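FAD-dependent pyridine nucleotide-disulphide oxidoreductase (Desulfovibrio vulgaris, PDB 3IWA) probably uses FAD to carry electrons from a reduced pyridine nucleotide, NADH or NADPH, to an acceptor not yet established. Local coordinates at residues A162-G167 / I184-V189; Y114-L119 / D286-A291; G157-A162 / D246-I251. One frame throughout, in Å; residues are numbered along the deposited sequence.

Interaction 1 (A162-G167 / I184-V189); sequences AVIVGG and IDTTVV
Ile-164 lies beside Val-188 in neighbouring parallel strands, and its side chain reaches back toward Thr-186. Its CB sits 3.8 Å from the backbone oxygen of Thr-187, O, with CG2 of Val-188 a little farther off. Of the two branches, Ile-164 CG2 passes 4.5 Å from Val-188 CG1, while Ile-164 CG1 leaves beside the backbone N and turns CD1 toward the start of the other strand. There CD1 comes within 3.2 Å of Thr-186 CG2, tighter than normal carbon contact; with chi2 at 115°, away from a staggered value, the placement of this methyl is doubtful. Strands 161-165 and 185-189 are joined by helix 169-182 into a right-handed beta-alpha-beta crossover, with Leu-178 and Ala-175 of the helix packed against the face that carries Ala-162, Ile-164, Thr-186 and Val-188. Gly-166 opens a GxGxxG sequence at the strand-turn-helix, consistent with a Rossmann-type dinucleotide fold. Five backbone bonds stitch the strands together, the shortest from Ile-164 N to Thr-187 O at 2.7 Å and nearly straight (176°). Across the opposite face, Val-163 CG1 meets Val-189 CG2 at 4.1 Å. Near the strand start, Ala-162 CB rests on Ile-184 CG2 at 3.7 Å, and the hydroxyl of Thr-186 turns back to the residue just before the strand, giving its proton to Ile-184 O from above the carbonyl plane.

Interaction 2 (Y114-L119 / D286-A291); sequences YDKLVL and DPDIFA
Lys-116 and Asp-288 both set CG beside the backbone N, opposite the carbonyl carbon (chi1 -60° and -64°), and a second bend in the lysine at chi2, -67°, folds its otherwise extended chain across to the carboxylate. The result is a salt bridge from Lys-116 NZ to Asp-288 OD1; its modelled length of 2.4 Å is too short to be taken literally. The other carboxylate oxygen, OD2, is hydrogen-bonded to His-97, which probably helps to fix the rotation of the group. Asp-288 is itself held by an Asx turn: its N donates to Asp-286 OD1 at 3.0 Å, on the lone pair facing away from the second oxygen, within a type I turn that leads into the strand. Beyond the turn, Leu-117 N binds Asp-288 O at 2.9 Å, and Leu-117 O and Leu-119 N continue the parallel ladder with Phe-290. On one face Ile-289 is wedged among three side chains. Its CD1 touches the hydroxyl oxygen of Tyr-114, OH, at 3.7 Å, its CG1 runs alongside Leu-117 CB at 4.1 Å, and its CG2 meets Leu-119 CD1 at 3.8 Å. Phe-290 points to the other face, where Ile-322 and Leu-326 of helix 314-326 cover it; Leu-117 O lies at the edge of its ring. Strand 289-291 is thus an edge strand, beside 116-119, of a parallel sheet ordered 82-84, 30-34, 5-9, 116-119, 289-291, the order typical of the Rossmann-like FAD domain in this flavoprotein family.

Interaction 3 (G157-A162 / D246-I251); sequences GEVSKA and DADLVI
Asp-248 and the backbone of Ser-160 and Lys-161 form the close-knit part of this contact. The carboxylate spans two successive peptide N-H groups: Asp-248 OD1 accepts from Ser-160 N at 2.9 Å through its syn lone pair, and Asp-248 OD2 from Lys-161 N at 2.7 Å, also on the syn side but 24° out of the carboxylate plane. A chi1 of 46° puts CG between the backbone N and the carbonyl carbon, the rotation that lifts the acid toward the loop before strand 161-165. The traffic is mutual, because Lys-161 O takes the N-H of Leu-249 at 3.0 Å and, weakly, that of Asp-248. Carbon atoms close in round this polar knot. Val-159 CG1 leans over Asp-248 OD1 at 3.4 Å and also touches Leu-249 CB at 3.9 Å. Where the parallel pairing begins, Ala-162 stands beside Leu-249 on the face where Leu-178 of helix 169-182 covers both.

Toward the other edge the fit slackens. The bent chain of Lys-161 crosses the backbone of Asp-246, its CB 3.3 Å from Asp-246 O, but the charged ends do not join: Lys-161 NZ stays 4.2 Å from Asp-246 OD2, longer than a salt bridge. Asp-246 is exposed, and its attraction for the amine is probably diluted by water. The polar grip thus rests on main-chain amides, two of them given to the Asp-248 carboxylate, and not on the charge pair of Lys-161 and Asp-246. Two N-H donors, one to each oxygen, would favour the ionised form of Asp-248.

Overall arrangement
Interactions 1 and 3 lie on the two flanks of strand 161-165, their centres 9 Å apart, and share Ala-162; hydrogen bonds probably run on from interaction 3 between Val-163 and Leu-249 and between Val-165 and Ile-251. Together they build the middle of one parallel sheet, probably that of the NAD(P)H domain. Interaction 2 belongs to a second parallel sheet, probably that of the FAD domain, its centre 39 Å from interaction 1 and 42 Å from interaction 3, with about 24 Å between the nearest atoms of interactions 2 and 3. In sequence, 114-119 and 286-291 enclose the other two contacts. A calcium ion lies about 10 Å from the side chain of Asp-246.

Interaction 1 (A162-G167 / I184-V189)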
ATOM      1  N   ALA A 162      20.354  30.786   7.269  1.00 46.91           N
ATOM      2  CA  ALA A 162      20.667  29.583   6.503  1.00 45.22           C
ATOM      3  C   ALA A 162      20.163  29.724   5.069  1.00 43.69           C
ATOM      4  O   ALA A 162      19.006  30.063   4.850  1.00 42.16           O
ATOM      5  CB  ALA A 162      20.059  28.353   7.147  1.00 44.71           C
ATOM      6  N   VAL A 163      21.046  29.465   4.107  1.00 41.95           N
ATOM      7  CA  VAL A 163      20.622  29.289   2.733  1.00 41.65           C
ATOM      8  C   VAL A 163      20.826  27.824   2.296  1.00 40.89           C
ATOM      9  O   VAL A 163      21.913  27.275   2.447  1.00 40.89           O
ATOM     10  CB  VAL A 163      21.383  30.241   1.801  1.00 41.67           C
ATOM     11  CG1 VAL A 163      21.177  29.823   0.311  1.00 39.23           C
ATOM     12  CG2 VAL A 163      20.935  31.689   2.111  1.00 40.89           C
ATOM     13  N   ILE A 164      19.770  27.195   1.784  1.00 40.12           N
ATOM     14  CA  ILE A 164      19.847  25.816   1.314  1.00 38.43           C
ATOM     15  C   ILE A 164      19.958  25.854  -0.192  1.00 37.67           C
ATOM     16  O   ILE A 164      19.095  26.379  -0.864  1.00 37.60           O
ATOM     17  CB  ILE A 164      18.608  24.972   1.772  1.00 38.89           C
ATOM     18  CG1 ILE A 164      18.696  24.612   3.268  1.00 39.27           C
ATOM     19  CG2 ILE A 164      18.535  23.664   1.001  1.00 35.97           C
ATOM     20  CD1 ILE A 164      17.673  25.191   4.141  1.00 43.85           C
ATOM     21  N   VAL A 165      21.048  25.322  -0.719  1.00 37.88           N
ATOM     22  CA  VAL A 165      21.273  25.223  -2.152  1.00 37.73           C
ATOM     23  C   VAL A 165      20.814  23.841  -2.639  1.00 38.35           C
ATOM     24  O   VAL A 165      21.517  22.823  -2.425  1.00 37.63           O
ATOM     25  CB  VAL A 165      22.758  25.411  -2.521  1.00 37.95           C
ATOM     26  CG1 VAL A 165      22.919  25.348  -4.080  1.00 36.89           C
ATOM     27  CG2 VAL A 165      23.316  26.730  -1.921  1.00 37.03           C
ATOM     28  N   GLY A 166      19.639  23.827  -3.275  1.00 38.59           N
ATOM     29  CA  GLY A 166      18.955  22.612  -3.686  1.00 38.74           C
ATOM     30  C   GLY A 166      17.611  22.416  -2.989  1.00 39.11           C
ATOM     31  O   GLY A 166      17.553  22.385  -1.774  1.00 39.73           O
ATOM     32  N   GLY A 167      16.530  22.252  -3.765  1.00 39.07           N
ATOM     33  CA  GLY A 167      15.177  22.036  -3.226  1.00 38.54           C
ATOM     34  C   GLY A 167      14.687  20.614  -3.471  1.00 38.77           C
ATOM     35  O   GLY A 167      13.539  20.394  -3.816  1.00 37.81           O
ATOM     36  N   ILE A 184      15.503  29.293  12.671  1.00 56.46           N
ATOM     37  CA  ILE A 184      16.500  29.872  11.794  1.00 54.78           C
ATOM     38  C   ILE A 184      15.805  30.436  10.567  1.00 53.45           C
ATOM     39  O   ILE A 184      14.957  29.776   9.970  1.00 54.23           O
ATOM     40  CB  ILE A 184      17.541  28.801  11.387  1.00 54.36           C
ATOM     41  CG1 ILE A 184      18.333  28.342  12.621  1.00 55.04           C
ATOM     42  CG2 ILE A 184      18.477  29.345  10.361  1.00 53.89           C
ATOM     43  CD1 ILE A 184      19.187  27.081  12.409  1.00 55.50           C
ATOM     44  N   ASP A 185      16.158  31.662  10.206  1.00 51.89           N
ATOM     45  CA  ASP A 185      15.763  32.269   8.926  1.00 50.90           C
ATOM     46  C   ASP A 185      16.326  31.486   7.731  1.00 48.71           C
ATOM     47  O   ASP A 185      17.542  31.428   7.514  1.00 47.24           O
ATOM     48  CB  ASP A 185      16.235  33.725   8.878  1.00 51.85           C
ATOM     49  CG  ASP A 185      15.650  34.508   7.688  1.00 54.08           C
ATOM     50  OD1 ASP A 185      15.461  33.939   6.584  1.00 57.26           O
ATOM     51  OD2 ASP A 185      15.392  35.707   7.865  1.00 57.13           O
ATOM     52  N   THR A 186      15.419  30.884   6.970  1.00 47.04           N
ATOM     53  CA  THR A 186      15.779  29.863   6.005  1.00 45.65           C
ATOM     54  C   THR A 186      15.265  30.187   4.624  1.00 43.33           C
ATOM     55  O   THR A 186      14.100  30.526   4.459  1.00 42.73           O
ATOM     56  CB  THR A 186      15.253  28.492   6.464  1.00 46.26           C
ATOM     57  OG1 THR A 186      15.665  28.281   7.814  1.00 48.53           O
ATOM     58  CG2 THR A 186      15.830  27.372   5.625  1.00 47.61           C
ATOM     59  N   THR A 187      16.157  30.065   3.644  1.00 41.43           N
ATOM     60  CA  THR A 187      15.854  30.294   2.228  1.00 41.10           C
ATOM     61  C   THR A 187      16.348  29.109   1.401  1.00 40.19           C
ATOM     62  O   THR A 187      17.461  28.629   1.595  1.00 40.71           O
ATOM     63  CB  THR A 187      16.541  31.553   1.717  1.00 40.76           C
ATOM     64  OG1 THR A 187      16.264  32.619   2.624  1.00 42.69           O
ATOM     65  CG2 THR A 187      16.074  31.923   0.312  1.00 40.04           C
ATOM     66  N   VAL A 188      15.507  28.625   0.500  1.00 39.90           N
ATOM     67  CA  VAL A 188      15.891  27.560  -0.434  1.00 38.70           C
ATOM     68  C   VAL A 188      16.104  28.200  -1.773  1.00 38.12           C
ATOM     69  O   VAL A 188      15.291  28.979  -2.201  1.00 38.24           O
ATOM     70  CB  VAL A 188      14.822  26.444  -0.571  1.00 38.63           C
ATOM     71  CG1 VAL A 188      15.272  25.422  -1.592  1.00 38.32           C
ATOM     72  CG2 VAL A 188      14.560  25.769   0.741  1.00 36.55           C
ATOM     73  N   VAL A 189      17.223  27.881  -2.408  1.00 38.19           N
ATOM     74  CA  VAL A 189      17.537  28.347  -3.741  1.00 37.59           C
ATOM     75  C   VAL A 189      17.725  27.139  -4.666  1.00 37.90           C
ATOM     76  O   VAL A 189      18.580  26.314  -4.452  1.00 37.26           O
ATOM     77  CB  VAL A 189      18.833  29.240  -3.746  1.00 37.41           C
ATOM     78  CG1 VAL A 189      19.238  29.614  -5.191  1.00 35.86           C
ATOM     79  CG2 VAL A 189      18.637  30.491  -2.854  1.00 36.28           C
TER

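Interaction 2 (Y114-L119 / D286-A291)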
ATOM      1  N   TYR A 114      41.571 -10.185   3.051  1.00 50.71           N
ATOM      2  CA  TYR A 114      40.152 -10.458   3.047  1.00 49.13           C
ATOM      3  C   TYR A 114      39.805 -11.657   2.203  1.00 48.21           C
ATOM      4  O   TYR A 114      40.481 -11.960   1.226  1.00 47.42           O
ATOM      5  CB  TYR A 114      39.348  -9.219   2.602  1.00 48.77           C
ATOM      6  CG  TYR A 114      39.464  -8.850   1.137  1.00 45.85           C
ATOM      7  CD1 TYR A 114      38.717  -9.499   0.172  1.00 44.13           C
ATOM      8  CD2 TYR A 114      40.307  -7.830   0.729  1.00 45.48           C
ATOM      9  CE1 TYR A 114      38.821  -9.150  -1.170  1.00 44.30           C
ATOM     10  CE2 TYR A 114      40.406  -7.468  -0.589  1.00 44.21           C
ATOM     11  CZ  TYR A 114      39.665  -8.124  -1.532  1.00 44.12           C
ATOM     12  OH  TYR A 114      39.787  -7.749  -2.845  1.00 46.72           O
ATOM     13  N   ASP A 115      38.740 -12.333   2.623  1.00 47.49           N
ATOM     14  CA  ASP A 115      38.051 -13.324   1.794  1.00 47.51           C
ATOM     15  C   ASP A 115      36.935 -12.658   0.990  1.00 46.31           C
ATOM     16  O   ASP A 115      36.686 -13.040  -0.142  1.00 46.36           O
ATOM     17  CB  ASP A 115      37.447 -14.408   2.681  1.00 48.26           C
ATOM     18  CG  ASP A 115      38.511 -15.167   3.468  1.00 49.84           C
ATOM     19  OD1 ASP A 115      39.044 -16.109   2.860  1.00 52.91           O
ATOM     20  OD2 ASP A 115      38.797 -14.825   4.663  1.00 45.88           O
ATOM     21  N   LYS A 116      36.249 -11.686   1.603  1.00 44.51           N
ATOM     22  CA  LYS A 116      35.210 -10.941   0.935  1.00 43.30           C
ATOM     23  C   LYS A 116      35.315  -9.504   1.381  1.00 41.56           C
ATOM     24  O   LYS A 116      35.633  -9.246   2.516  1.00 40.79           O
ATOM     25  CB  LYS A 116      33.813 -11.478   1.287  1.00 43.39           C
ATOM     26  CG  LYS A 116      33.534 -12.933   0.940  1.00 42.66           C
ATOM     27  CD  LYS A 116      33.495 -13.205  -0.532  1.00 43.84           C
ATOM     28  CE  LYS A 116      33.502 -14.716  -0.793  1.00 45.36           C
ATOM     29  NZ  LYS A 116      33.485 -15.038  -2.266  1.00 47.14           N
ATOM     30  N   LEU A 117      35.040  -8.587   0.471  1.00 40.03           N
ATOM     31  CA  LEU A 117      35.039  -7.148   0.763  1.00 39.55           C
ATOM     32  C   LEU A 117      33.658  -6.521   0.506  1.00 38.34           C
ATOM     33  O   LEU A 117      32.964  -6.861  -0.456  1.00 36.83           O
ATOM     34  CB  LEU A 117      36.070  -6.457  -0.129  1.00 39.08           C
ATOM     35  CG  LEU A 117      36.402  -4.970   0.051  1.00 39.35           C
ATOM     36  CD1 LEU A 117      36.923  -4.612   1.469  1.00 40.09           C
ATOM     37  CD2 LEU A 117      37.416  -4.560  -1.018  1.00 36.96           C
ATOM     38  N   VAL A 118      33.264  -5.596   1.363  1.00 37.59           N
ATOM     39  CA  VAL A 118      32.071  -4.813   1.105  1.00 37.59           C
ATOM     40  C   VAL A 118      32.431  -3.329   0.978  1.00 37.35           C
ATOM     41  O   VAL A 118      32.977  -2.762   1.905  1.00 37.28           O
ATOM     42  CB  VAL A 118      31.010  -4.962   2.229  1.00 37.71           C
ATOM     43  CG1 VAL A 118      29.817  -3.934   2.019  1.00 35.55           C
ATOM     44  CG2 VAL A 118      30.526  -6.385   2.330  1.00 36.94           C
ATOM     45  N   LEU A 119      32.065  -2.730  -0.156  1.00 36.53           N
ATOM     46  CA  LEU A 119      32.222  -1.319  -0.400  1.00 35.95           C
ATOM     47  C   LEU A 119      30.943  -0.532  -0.093  1.00 36.18           C
ATOM     48  O   LEU A 119      29.963  -0.621  -0.785  1.00 35.48           O
ATOM     49  CB  LEU A 119      32.692  -1.100  -1.834  1.00 35.91           C
ATOM     50  CG  LEU A 119      33.988  -1.848  -2.236  1.00 35.25           C
ATOM     51  CD1 LEU A 119      34.370  -1.569  -3.660  1.00 32.91           C
ATOM     52  CD2 LEU A 119      35.134  -1.460  -1.309  1.00 36.31           C
ATOM     53  N   ASP A 286      33.947  -7.931  -9.544  1.00 45.63           N
ATOM     54  CA  ASP A 286      34.763  -8.900  -8.792  1.00 46.37           C
ATOM     55  C   ASP A 286      33.855  -9.671  -7.847  1.00 46.69           C
ATOM     56  O   ASP A 286      33.304  -9.065  -6.929  1.00 46.53           O
ATOM     57  CB  ASP A 286      35.837  -8.187  -7.983  1.00 46.38           C
ATOM     58  CG  ASP A 286      36.843  -9.151  -7.340  1.00 48.06           C
ATOM     59  OD1 ASP A 286      36.458 -10.148  -6.710  1.00 51.51           O
ATOM     60  OD2 ASP A 286      38.049  -8.885  -7.427  1.00 49.65           O
ATOM     61  N   PRO A 287      33.733 -11.011  -8.042  1.00 47.19           N
ATOM     62  CA  PRO A 287      32.722 -11.783  -7.315  1.00 46.84           C
ATOM     63  C   PRO A 287      32.945 -11.880  -5.810  1.00 46.01           C
ATOM     64  O   PRO A 287      32.039 -12.272  -5.096  1.00 46.13           O
ATOM     65  CB  PRO A 287      32.759 -13.176  -7.988  1.00 47.76           C
ATOM     66  CG  PRO A 287      34.030 -13.242  -8.741  1.00 47.91           C
ATOM     67  CD  PRO A 287      34.397 -11.817  -9.089  1.00 47.29           C
ATOM     68  N   ASP A 288      34.113 -11.481  -5.331  1.00 44.84           N
ATOM     69  CA  ASP A 288      34.383 -11.441  -3.882  1.00 44.27           C
ATOM     70  C   ASP A 288      34.158 -10.048  -3.279  1.00 42.16           C
ATOM     71  O   ASP A 288      34.333  -9.832  -2.084  1.00 40.90           O
ATOM     72  CB  ASP A 288      35.825 -11.939  -3.606  1.00 45.35           C
ATOM     73  CG  ASP A 288      36.028 -13.431  -4.015  1.00 47.29           C
ATOM     74  OD1 ASP A 288      35.110 -14.252  -3.777  1.00 47.60           O
ATOM     75  OD2 ASP A 288      37.094 -13.771  -4.576  1.00 50.59           O
ATOM     76  N   ILE A 289      33.740  -9.110  -4.117  1.00 40.82           N
ATOM     77  CA  ILE A 289      33.523  -7.749  -3.665  1.00 39.44           C
ATOM     78  C   ILE A 289      32.089  -7.314  -3.919  1.00 38.41           C
ATOM     79  O   ILE A 289      31.643  -7.310  -5.058  1.00 37.48           O
ATOM     80  CB  ILE A 289      34.464  -6.777  -4.365  1.00 39.48           C
ATOM     81  CG1 ILE A 289      35.937  -7.212  -4.121  1.00 39.52           C
ATOM     82  CG2 ILE A 289      34.198  -5.374  -3.853  1.00 36.53           C
ATOM     83  CD1 ILE A 289      36.971  -6.310  -4.770  1.00 37.58           C
ATOM     84  N   PHE A 290      31.403  -6.940  -2.837  1.00 37.42           N
ATOM     85  CA  PHE A 290      30.028  -6.456  -2.877  1.00 37.35           C
ATOM     86  C   PHE A 290      30.064  -4.946  -2.693  1.00 36.59           C
ATOM     87  O   PHE A 290      31.017  -4.438  -2.155  1.00 36.86           O
ATOM     88  CB  PHE A 290      29.165  -7.080  -1.750  1.00 37.57           C
ATOM     89  CG  PHE A 290      29.064  -8.603  -1.803  1.00 38.61           C
ATOM     90  CD1 PHE A 290      30.019  -9.399  -1.169  1.00 39.24           C
ATOM     91  CD2 PHE A 290      28.016  -9.219  -2.463  1.00 38.33           C
ATOM     92  CE1 PHE A 290      29.940 -10.783  -1.222  1.00 41.68           C
ATOM     93  CE2 PHE A 290      27.912 -10.603  -2.536  1.00 39.88           C
ATOM     94  CZ  PHE A 290      28.865 -11.400  -1.918  1.00 41.46           C
ATOM     95  N   ALA A 291      28.986  -4.271  -3.109  1.00 35.73           N
ATOM     96  CA  ALA A 291      28.805  -2.837  -3.015  1.00 35.19           C
ATOM     97  C   ALA A 291      27.309  -2.557  -2.900  1.00 35.03           C
ATOM     98  O   ALA A 291      26.497  -3.274  -3.460  1.00 34.24           O
ATOM     99  CB  ALA A 291      29.381  -2.140  -4.260  1.00 34.29           C
TER

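Interaction 3 (G157-A162 / D246-I251)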
ATOM      1  N   GLY A 157      20.653  30.024  19.119  1.00 65.55           N
ATOM      2  CA  GLY A 157      21.393  31.268  18.946  1.00 65.25           C
ATOM      3  C   GLY A 157      22.692  31.175  18.162  1.00 65.19           C
ATOM      4  O   GLY A 157      23.412  32.169  18.058  1.00 65.04           O
ATOM      5  N   GLU A 158      23.000  29.997  17.611  1.00 64.70           N
ATOM      6  CA  GLU A 158      24.259  29.778  16.865  1.00 64.27           C
ATOM      7  C   GLU A 158      24.212  30.288  15.416  1.00 62.69           C
ATOM      8  O   GLU A 158      25.191  30.843  14.908  1.00 62.34           O
ATOM      9  CB  GLU A 158      24.594  28.288  16.803  1.00 64.79           C
ATOM     10  CG  GLU A 158      25.061  27.644  18.089  1.00 67.89           C
ATOM     11  CD  GLU A 158      25.701  26.259  17.850  1.00 71.17           C
ATOM     12  OE1 GLU A 158      26.277  25.687  18.807  1.00 73.89           O
ATOM     13  OE2 GLU A 158      25.635  25.744  16.704  1.00 72.87           O
ATOM     14  N   VAL A 159      23.079  30.047  14.758  1.00 61.02           N
ATOM     15  CA  VAL A 159      22.886  30.364  13.339  1.00 59.68           C
ATOM     16  C   VAL A 159      21.784  31.422  13.203  1.00 58.72           C
ATOM     17  O   VAL A 159      20.757  31.346  13.858  1.00 58.48           O
ATOM     18  CB  VAL A 159      22.529  29.089  12.530  1.00 59.48           C
ATOM     19  CG1 VAL A 159      22.253  29.425  11.075  1.00 58.85           C
ATOM     20  CG2 VAL A 159      23.654  28.067  12.630  1.00 58.60           C
ATOM     21  N   SER A 160      22.025  32.419  12.364  1.00 57.43           N
ATOM     22  CA  SER A 160      21.074  33.495  12.144  1.00 56.75           C
ATOM     23  C   SER A 160      20.427  33.288  10.798  1.00 55.35           C
ATOM     24  O   SER A 160      19.201  33.298  10.683  1.00 55.46           O
ATOM     25  CB  SER A 160      21.769  34.876  12.182  1.00 57.29           C
ATOM     26  OG  SER A 160      20.866  35.925  11.803  1.00 58.71           O
ATOM     27  N   LYS A 161      21.251  33.100   9.769  1.00 53.42           N
ATOM     28  CA  LYS A 161      20.715  32.865   8.435  1.00 51.89           C
ATOM     29  C   LYS A 161      21.279  31.621   7.754  1.00 49.48           C
ATOM     30  O   LYS A 161      22.499  31.425   7.682  1.00 48.89           O
ATOM     31  CB  LYS A 161      20.901  34.102   7.568  1.00 52.61           C
ATOM     32  CG  LYS A 161      20.104  35.323   8.066  1.00 55.34           C
ATOM     33  CD  LYS A 161      19.645  36.240   6.937  1.00 59.07           C
ATOM     34  CE  LYS A 161      18.695  37.321   7.454  1.00 61.47           C
ATOM     35  NZ  LYS A 161      19.325  38.664   7.503  1.00 63.91           N
ATOM     36  N   ALA A 162      20.354  30.786   7.269  1.00 46.91           N
ATOM     37  CA  ALA A 162      20.667  29.583   6.503  1.00 45.22           C
ATOM     38  C   ALA A 162      20.163  29.724   5.069  1.00 43.69           C
ATOM     39  O   ALA A 162      19.006  30.063   4.850  1.00 42.16           O
ATOM     40  CB  ALA A 162      20.059  28.353   7.147  1.00 44.71           C
ATOM     41  N   ASP A 246      22.229  37.113   2.656  1.00 51.34           N
ATOM     42  CA  ASP A 246      23.102  36.897   3.804  1.00 51.45           C
ATOM     43  C   ASP A 246      22.922  35.453   4.303  1.00 50.13           C
ATOM     44  O   ASP A 246      21.790  35.002   4.505  1.00 49.83           O
ATOM     45  CB  ASP A 246      22.778  37.882   4.950  1.00 51.80           C
ATOM     46  CG  ASP A 246      23.098  39.349   4.611  1.00 52.57           C
ATOM     47  OD1 ASP A 246      24.228  39.656   4.172  1.00 53.19           O
ATOM     48  OD2 ASP A 246      22.214  40.197   4.844  1.00 55.02           O
ATOM     49  N   ALA A 247      24.032  34.755   4.508  1.00 48.99           N
ATOM     50  CA  ALA A 247      24.011  33.439   5.122  1.00 49.18           C
ATOM     51  C   ALA A 247      25.264  33.198   5.934  1.00 48.86           C
ATOM     52  O   ALA A 247      26.352  33.314   5.407  1.00 48.55           O
ATOM     53  CB  ALA A 247      23.897  32.351   4.061  1.00 48.40           C
ATOM     54  N   ASP A 248      25.102  32.828   7.202  1.00 49.21           N
ATOM     55  CA  ASP A 248      26.213  32.302   7.991  1.00 49.46           C
ATOM     56  C   ASP A 248      26.260  30.770   7.953  1.00 48.28           C
ATOM     57  O   ASP A 248      27.207  30.161   8.424  1.00 47.98           O
ATOM     58  CB  ASP A 248      26.193  32.831   9.445  1.00 49.85           C
ATOM     59  CG  ASP A 248      24.811  32.769  10.091  1.00 51.51           C
ATOM     60  OD1 ASP A 248      24.577  31.938  10.998  1.00 56.75           O
ATOM     61  OD2 ASP A 248      23.952  33.569   9.715  1.00 53.34           O
ATOM     62  N   LEU A 249      25.219  30.150   7.422  1.00 48.22           N
ATOM     63  CA  LEU A 249      25.214  28.692   7.135  1.00 47.07           C
ATOM     64  C   LEU A 249      24.660  28.485   5.727  1.00 45.76           C
ATOM     65  O   LEU A 249      23.596  28.995   5.402  1.00 45.14           O
ATOM     66  CB  LEU A 249      24.335  27.931   8.141  1.00 46.91           C
ATOM     67  CG  LEU A 249      24.213  26.412   7.967  1.00 47.59           C
ATOM     68  CD1 LEU A 249      25.497  25.697   8.359  1.00 48.24           C
ATOM     69  CD2 LEU A 249      23.047  25.886   8.776  1.00 46.34           C
ATOM     70  N   VAL A 250      25.394  27.729   4.924  1.00 44.81           N
ATOM     71  CA  VAL A 250      24.979  27.335   3.598  1.00 44.48           C
ATOM     72  C   VAL A 250      25.019  25.804   3.486  1.00 44.19           C
ATOM     73  O   VAL A 250      26.074  25.177   3.672  1.00 43.99           O
ATOM     74  CB  VAL A 250      25.879  27.965   2.523  1.00 44.61           C
ATOM     75  CG1 VAL A 250      25.519  27.440   1.164  1.00 42.94           C
ATOM     76  CG2 VAL A 250      25.780  29.499   2.589  1.00 44.14           C
ATOM     77  N   ILE A 251      23.860  25.219   3.214  1.00 43.37           N
ATOM     78  CA  ILE A 251      23.721  23.778   3.074  1.00 43.08           C
ATOM     79  C   ILE A 251      23.786  23.424   1.587  1.00 42.63           C
ATOM     80  O   ILE A 251      23.022  23.950   0.790  1.00 41.92           O
ATOM     81  CB  ILE A 251      22.384  23.308   3.665  1.00 43.65           C
ATOM     82  CG1 ILE A 251      22.210  23.801   5.109  1.00 44.77           C
ATOM     83  CG2 ILE A 251      22.286  21.818   3.659  1.00 43.99           C
ATOM     84  CD1 ILE A 251      23.159  23.159   6.085  1.00 45.31           C
TER